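Local structure of xylulokinase (Brucella ovis, 5VM1) at residues S76-I81 and A233-A238. The protein probably catalyses the ATP-dependent phosphorylation of D-xylulose to D-xylulose 5-phosphate, as a member of the FGGY family of carbohydrate kinases. Numbering follows the deposited sequence.
Sequences SAITGI and ASVIVA
Thr79, Gly80 and Ile81 run alongside Val235, Ile236 and Val237 as two parallel strands, joined by three backbone hydrogen bonds. The first runs from Ile236 N to Thr79 O at 3.1 Å. Next along the ladder, Ile81 N reaches Ile236 O at 2.8 Å, and Ala238 N meets Ile81 O at 2.8 Å. Ile236 and Ile81 thus each use both N-H and C=O across the pair, while Thr79 adds a carbonyl and Ala238 an N-H. All three carbonyl oxygens also receive a CA-H contact, that of Gly80 CA to Ile236 O being 3.2 Å. Ile81 and Val237 share one face of the sheet, where Ile81 CB lies 4.4 Å from Val237 CG2. Val235 CG1, anti to its own N (chi1 -177°), crosses the Ile81 side chain, 3.7 Å from CD1, and comes within 4.2 Å of Ile78 CG2. Other backbone groups bond to the flanking strands: Thr79 and Gly80 to Met9 and Leu11 of strand 9-15, and Val237 to strand 217-220. The pair thus lies within the mixed sheet of the N-terminal FGGY domain, of the actin-like ATPase clan, with Val237 packed on helix 161-170, whose Arg166 bonds to Ala238 O, and Ile236 and Ala238 against Ala444 of helix 433-446.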
# COMPACT_ATOMS: atom_id res chain seq x y z
N SER A 76 -17.57 13.76 -20.21
CA SER A 76 -18.92 13.28 -20.38
C SER A 76 -18.98 11.90 -21.04
O SER A 76 -20.01 11.22 -20.93
CB SER A 76 -19.75 14.28 -21.15
OG SER A 76 -21.11 13.97 -20.96
N ALA A 77 -17.90 11.45 -21.65
CA ALA A 77 -17.87 10.15 -22.31
C ALA A 77 -17.40 9.05 -21.37
O ALA A 77 -17.07 7.94 -21.83
CB ALA A 77 -16.96 10.19 -23.54
N ILE A 78 -17.37 9.33 -20.06
CA ILE A 78 -16.99 8.33 -19.07
C ILE A 78 -18.08 7.28 -18.97
O ILE A 78 -19.26 7.59 -18.78
CB ILE A 78 -16.75 9.00 -17.71
CG1 ILE A 78 -15.42 9.75 -17.68
CG2 ILE A 78 -16.84 7.99 -16.58
CD1 ILE A 78 -15.31 10.75 -16.54
N THR A 79 -17.70 6.01 -19.11
CA THR A 79 -18.61 4.88 -19.00
C THR A 79 -18.40 4.09 -17.71
O THR A 79 -19.35 3.50 -17.19
CB THR A 79 -18.45 3.97 -20.22
OG1 THR A 79 -18.73 4.72 -21.40
CG2 THR A 79 -19.45 2.82 -20.20
N GLY A 80 -17.18 4.06 -17.18
CA GLY A 80 -16.90 3.42 -15.91
C GLY A 80 -16.00 4.28 -15.05
O GLY A 80 -15.19 5.06 -15.55
N ILE A 81 -16.14 4.10 -13.73
CA ILE A 81 -15.33 4.77 -12.70
C ILE A 81 -14.71 3.72 -11.79
O ILE A 81 -15.40 2.81 -11.32
CB ILE A 81 -16.18 5.77 -11.89
CG1 ILE A 81 -16.59 6.95 -12.77
CG2 ILE A 81 -15.44 6.26 -10.65
CD1 ILE A 81 -17.55 7.91 -12.13
N ALA A 233 -24.04 8.26 -20.32
CA ALA A 233 -24.52 6.90 -20.22
C ALA A 233 -24.61 6.46 -18.76
O ALA A 233 -24.21 7.17 -17.84
CB ALA A 233 -23.63 5.92 -20.99
N SER A 234 -25.18 5.27 -18.59
CA SER A 234 -25.15 4.57 -17.31
C SER A 234 -23.70 4.33 -16.91
O SER A 234 -22.96 3.63 -17.61
CB SER A 234 -25.91 3.25 -17.42
OG SER A 234 -25.77 2.50 -16.23
N VAL A 235 -23.28 4.95 -15.81
CA VAL A 235 -21.88 4.94 -15.37
C VAL A 235 -21.72 3.85 -14.31
O VAL A 235 -22.21 3.99 -13.19
CB VAL A 235 -21.45 6.30 -14.84
CG1 VAL A 235 -19.99 6.28 -14.46
CG2 VAL A 235 -21.71 7.38 -15.86
N ILE A 236 -20.96 2.80 -14.64
CA ILE A 236 -20.68 1.72 -13.71
C ILE A 236 -19.52 2.12 -12.81
O ILE A 236 -18.57 2.77 -13.26
CB ILE A 236 -20.35 0.42 -14.48
CG1 ILE A 236 -21.62 -0.31 -14.94
CG2 ILE A 236 -19.43 -0.50 -13.68
CD1 ILE A 236 -21.38 -1.26 -16.13
N VAL A 237 -19.62 1.80 -11.52
CA VAL A 237 -18.52 1.99 -10.56
C VAL A 237 -17.91 0.63 -10.21
O VAL A 237 -18.63 -0.29 -9.82
CB VAL A 237 -18.97 2.73 -9.29
CG1 VAL A 237 -17.77 2.99 -8.41
CG2 VAL A 237 -19.61 4.06 -9.65
N ALA A 238 -16.59 0.53 -10.34
CA ALA A 238 -15.91 -0.73 -10.09
C ALA A 238 -15.76 -0.99 -8.59
O ALA A 238 -15.99 -0.12 -7.74
CB ALA A 238 -14.53 -0.75 -10.75